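Local coordinates for malonyl CoA:acyl carrier protein malonyltransferase (Streptomyces coelicolor, PDB 1NM2) that probably transfers the malonyl group from malonyl-CoA to holo-acyl carrier protein, supplying the extender unit for fatty acid biosynthesis, at residues A[201-214]-A[246-258]. Sequence-based numbering, arbitrary orientation.
Sequences FHTRHMAPAVDKLA and DRLVGQVANPVRW. With ACY (acetic acid), chain D.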
# COMPACT_ATOMS: atom_id res chain seq x y z
N PHE A 201 -5.28 6.47 10.23
CA PHE A 201 -5.76 5.83 9.02
C PHE A 201 -6.19 4.42 9.40
O PHE A 201 -5.70 3.88 10.40
CB PHE A 201 -4.64 5.75 7.97
CG PHE A 201 -4.11 7.09 7.56
CD1 PHE A 201 -2.80 7.22 7.11
CD2 PHE A 201 -4.91 8.23 7.60
CE1 PHE A 201 -2.29 8.46 6.70
CE2 PHE A 201 -4.42 9.47 7.20
CZ PHE A 201 -3.11 9.58 6.75
N HIS A 202 -7.10 3.84 8.63
CA HIS A 202 -7.59 2.50 8.86
C HIS A 202 -8.33 2.29 10.18
O HIS A 202 -8.24 1.24 10.80
CB HIS A 202 -6.45 1.50 8.70
CG HIS A 202 -5.85 1.52 7.33
ND1 HIS A 202 -6.53 1.08 6.22
CD2 HIS A 202 -4.68 2.05 6.88
CE1 HIS A 202 -5.81 1.34 5.14
NE2 HIS A 202 -4.69 1.92 5.51
N THR A 203 -9.08 3.32 10.57
CA THR A 203 -9.91 3.30 11.78
C THR A 203 -11.17 4.10 11.45
O THR A 203 -11.26 4.74 10.40
CB THR A 203 -9.22 4.00 12.98
OG1 THR A 203 -9.23 5.42 12.78
CG2 THR A 203 -7.80 3.51 13.15
N ARG A 204 -12.14 4.05 12.36
CA ARG A 204 -13.41 4.76 12.18
C ARG A 204 -13.18 6.26 12.03
O ARG A 204 -14.07 6.99 11.57
CB ARG A 204 -14.33 4.52 13.37
CG ARG A 204 -13.84 5.16 14.66
CD ARG A 204 -14.93 5.15 15.74
NE ARG A 204 -14.53 5.92 16.91
CZ ARG A 204 -13.51 5.61 17.70
NH1 ARG A 204 -12.77 4.54 17.44
NH2 ARG A 204 -13.22 6.38 18.74
N HIS A 205 -12.00 6.73 12.42
CA HIS A 205 -11.71 8.15 12.29
C HIS A 205 -11.67 8.56 10.82
O HIS A 205 -11.68 9.75 10.51
CB HIS A 205 -10.39 8.50 12.99
CG HIS A 205 -10.52 8.59 14.48
ND1 HIS A 205 -10.00 7.64 15.34
CD2 HIS A 205 -11.14 9.50 15.27
CE1 HIS A 205 -10.30 7.96 16.58
NE2 HIS A 205 -10.99 9.09 16.57
N MET A 206 -11.63 7.58 9.93
CA MET A 206 -11.60 7.84 8.48
C MET A 206 -12.99 7.72 7.86
O MET A 206 -13.14 7.75 6.64
CB MET A 206 -10.66 6.85 7.77
CG MET A 206 -9.18 7.08 8.03
SD MET A 206 -8.61 8.71 7.49
CE MET A 206 -8.46 9.53 9.07
N ALA A 207 -14.01 7.58 8.70
CA ALA A 207 -15.39 7.45 8.23
C ALA A 207 -15.75 8.52 7.21
O ALA A 207 -16.36 8.21 6.18
CB ALA A 207 -16.38 7.50 9.42
N PRO A 208 -15.39 9.79 7.47
CA PRO A 208 -15.73 10.83 6.49
C PRO A 208 -14.95 10.68 5.18
O PRO A 208 -15.37 11.19 4.15
CB PRO A 208 -15.40 12.13 7.24
CG PRO A 208 -14.31 11.73 8.17
CD PRO A 208 -14.75 10.37 8.66
N ALA A 209 -13.83 9.97 5.23
CA ALA A 209 -13.02 9.74 4.03
C ALA A 209 -13.73 8.70 3.15
O ALA A 209 -13.62 8.73 1.92
CB ALA A 209 -11.62 9.25 4.42
N VAL A 210 -14.46 7.78 3.77
CA VAL A 210 -15.21 6.77 3.03
C VAL A 210 -16.28 7.46 2.19
O VAL A 210 -16.45 7.16 1.01
CB VAL A 210 -15.91 5.76 3.98
CG1 VAL A 210 -16.77 4.79 3.17
CG2 VAL A 210 -14.87 4.99 4.78
N ASP A 211 -17.00 8.39 2.81
CA ASP A 211 -18.05 9.12 2.11
C ASP A 211 -17.48 9.84 0.89
O ASP A 211 -18.02 9.72 -0.21
CB ASP A 211 -18.72 10.14 3.03
CG ASP A 211 -19.30 9.52 4.29
OD1 ASP A 211 -19.81 8.37 4.23
OD2 ASP A 211 -19.26 10.18 5.35
N LYS A 212 -16.39 10.57 1.08
CA LYS A 212 -15.76 11.30 -0.02
C LYS A 212 -15.18 10.37 -1.08
O LYS A 212 -15.32 10.63 -2.28
CB LYS A 212 -14.65 12.20 0.52
CG LYS A 212 -15.12 13.27 1.50
CD LYS A 212 -13.94 14.05 2.07
CE LYS A 212 -14.37 15.10 3.08
NZ LYS A 212 -15.23 16.15 2.46
N LEU A 213 -14.53 9.29 -0.65
CA LEU A 213 -13.95 8.34 -1.60
C LEU A 213 -15.03 7.60 -2.38
O LEU A 213 -14.83 7.27 -3.55
CB LEU A 213 -13.05 7.35 -0.86
CG LEU A 213 -12.21 6.43 -1.75
CD1 LEU A 213 -11.37 7.26 -2.71
CD2 LEU A 213 -11.33 5.54 -0.88
N ALA A 214 -16.17 7.35 -1.75
CA ALA A 214 -17.28 6.68 -2.41
C ALA A 214 -17.82 7.54 -3.55
O ALA A 214 -18.24 7.02 -4.58
CB ALA A 214 -18.40 6.38 -1.42
N ASP A 246 -15.54 -1.68 -3.90
CA ASP A 246 -16.20 -1.39 -2.63
C ASP A 246 -15.23 -1.61 -1.48
O ASP A 246 -15.20 -0.84 -0.52
CB ASP A 246 -17.45 -2.26 -2.44
CG ASP A 246 -18.59 -1.89 -3.39
OD1 ASP A 246 -18.68 -0.72 -3.80
OD2 ASP A 246 -19.41 -2.77 -3.72
N ARG A 247 -14.42 -2.67 -1.58
CA ARG A 247 -13.43 -2.97 -0.55
C ARG A 247 -12.38 -1.86 -0.45
O ARG A 247 -11.98 -1.47 0.65
CB ARG A 247 -12.76 -4.31 -0.83
CG ARG A 247 -13.61 -5.51 -0.43
CD ARG A 247 -12.99 -6.82 -0.87
NE ARG A 247 -13.70 -7.96 -0.30
CZ ARG A 247 -13.19 -8.78 0.62
NH1 ARG A 247 -11.96 -8.58 1.08
NH2 ARG A 247 -13.92 -9.78 1.09
N LEU A 248 -11.93 -1.35 -1.60
CA LEU A 248 -10.93 -0.28 -1.63
C LEU A 248 -11.47 0.96 -0.91
O LEU A 248 -10.77 1.57 -0.10
CB LEU A 248 -10.61 0.12 -3.08
CG LEU A 248 -9.80 -0.80 -3.99
CD1 LEU A 248 -9.81 -0.25 -5.41
CD2 LEU A 248 -8.36 -0.91 -3.47
N VAL A 249 -12.72 1.32 -1.20
CA VAL A 249 -13.34 2.48 -0.59
C VAL A 249 -13.48 2.33 0.92
O VAL A 249 -13.23 3.27 1.67
CB VAL A 249 -14.73 2.75 -1.21
CG1 VAL A 249 -15.37 3.97 -0.55
CG2 VAL A 249 -14.59 2.97 -2.71
N GLY A 250 -13.89 1.14 1.35
CA GLY A 250 -14.07 0.89 2.77
C GLY A 250 -12.77 0.71 3.55
O GLY A 250 -12.72 1.05 4.73
N GLN A 251 -11.73 0.19 2.89
CA GLN A 251 -10.44 -0.04 3.54
C GLN A 251 -9.78 1.17 4.19
O GLN A 251 -8.94 1.00 5.07
CB GLN A 251 -9.43 -0.67 2.56
CG GLN A 251 -9.45 -2.20 2.53
CD GLN A 251 -9.31 -2.82 3.91
OE1 GLN A 251 -8.27 -2.71 4.58
NE2 GLN A 251 -10.36 -3.48 4.36
N VAL A 252 -10.13 2.38 3.77
CA VAL A 252 -9.51 3.55 4.38
C VAL A 252 -9.87 3.61 5.86
O VAL A 252 -9.17 4.26 6.65
CB VAL A 252 -9.95 4.88 3.70
CG1 VAL A 252 -9.63 4.83 2.20
CG2 VAL A 252 -11.43 5.13 3.94
N ALA A 253 -10.95 2.93 6.24
CA ALA A 253 -11.39 2.92 7.64
C ALA A 253 -11.36 1.54 8.30
O ALA A 253 -11.86 1.37 9.43
CB ALA A 253 -12.80 3.51 7.73
N ASN A 254 -10.79 0.56 7.62
CA ASN A 254 -10.70 -0.80 8.15
C ASN A 254 -9.24 -1.21 8.29
O ASN A 254 -8.38 -0.78 7.52
CB ASN A 254 -11.40 -1.79 7.20
CG ASN A 254 -12.91 -1.86 7.40
OD1 ASN A 254 -13.63 -2.36 6.54
ND2 ASN A 254 -13.39 -1.37 8.54
N PRO A 255 -8.92 -2.06 9.28
CA PRO A 255 -7.55 -2.52 9.51
C PRO A 255 -6.95 -3.20 8.27
O PRO A 255 -7.66 -3.82 7.48
CB PRO A 255 -7.70 -3.52 10.66
CG PRO A 255 -8.87 -2.95 11.44
CD PRO A 255 -9.83 -2.57 10.33
N VAL A 256 -5.63 -3.08 8.10
CA VAL A 256 -4.93 -3.71 6.98
C VAL A 256 -4.43 -5.07 7.45
O VAL A 256 -3.50 -5.16 8.25
CB VAL A 256 -3.71 -2.87 6.52
CG1 VAL A 256 -2.91 -3.65 5.49
CG2 VAL A 256 -4.18 -1.54 5.92
N ARG A 257 -5.05 -6.15 6.97
CA ARG A 257 -4.62 -7.48 7.36
C ARG A 257 -3.64 -8.05 6.36
O ARG A 257 -3.95 -9.00 5.63
CB ARG A 257 -5.83 -8.41 7.50
CG ARG A 257 -6.75 -8.03 8.66
CD ARG A 257 -5.97 -7.96 9.97
NE ARG A 257 -5.40 -9.26 10.33
CZ ARG A 257 -6.11 -10.29 10.80
NH1 ARG A 257 -5.50 -11.43 11.10
NH2 ARG A 257 -7.42 -10.17 10.98
N TRP A 258 -2.45 -7.47 6.31
CA TRP A 258 -1.42 -7.93 5.39
C TRP A 258 -0.97 -9.33 5.81
O TRP A 258 -0.50 -10.11 4.98
CB TRP A 258 -0.22 -6.98 5.38
CG TRP A 258 0.76 -7.32 4.30
CD1 TRP A 258 2.03 -7.80 4.46
CD2 TRP A 258 0.52 -7.28 2.89
NE1 TRP A 258 2.60 -8.07 3.23
CE2 TRP A 258 1.69 -7.75 2.25
CE3 TRP A 258 -0.57 -6.89 2.11
CZ2 TRP A 258 1.80 -7.83 0.86
CZ3 TRP A 258 -0.47 -6.97 0.72
CH2 TRP A 258 0.71 -7.44 0.11
C ACY D . -2.62 4.62 4.17
O ACY D . -1.90 5.66 3.87
OXT ACY D . -3.71 4.25 3.61
CH3 ACY D . -2.05 3.77 5.30
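At the active site of this acyltransferase, built on an alpha/beta hydrolase-like core, H202 lies beside the bound acetate, its imidazole held by the turn linking helix 241-251 to strand 256-257. Beyond these segments NE2 hydrogen-bonds to S98 OG in what looks like a GxSxG nucleophile elbow, consistent with the Ser-His pair of malonyltransferases; its bond to the acetate, taken as a malonyl mimic, is weak. The other ring nitrogen faces two main-chain carbonyls: H202 ND1 donates to N254 O at 2.9 Å, nearly in line with that C=O, and more weakly to Q251 O at 2.7 Å. CG, anti to the carbonyl carbon of H202 (chi1 -61°), is placed so that the ND1 side of the ring meets these two carbonyls. V256 CG2 sits over the middle of one face, 3.4 Å from the centroid of the H202 imidazole and 10° off the normal, a CH-pi contact. The backbone is tied as well: H202 N donates to V252 O at 2.9 Å, from above the carbonyl plane, whereas H202 O is buried without a polar partner. With an alanine here, N254 O is likely to lose its side-chain donor, S98 OG its imidazole partner and V256 CG2 the ring beneath it.

Farther along, helix 207-214 packs against helix 246-251, their axes 8.8 Å apart at closest and running at 145°, roughly antiparallel. V252 turns one methyl to each of two partners on helix 207-214: CG1 meets L213 CD2 at 3.6 Å, and CG2 meets V210 CG2. About one helical turn back, V249 CG1 reaches in among V210, L213 and A214, coming within 4.0 Å of A214 CB.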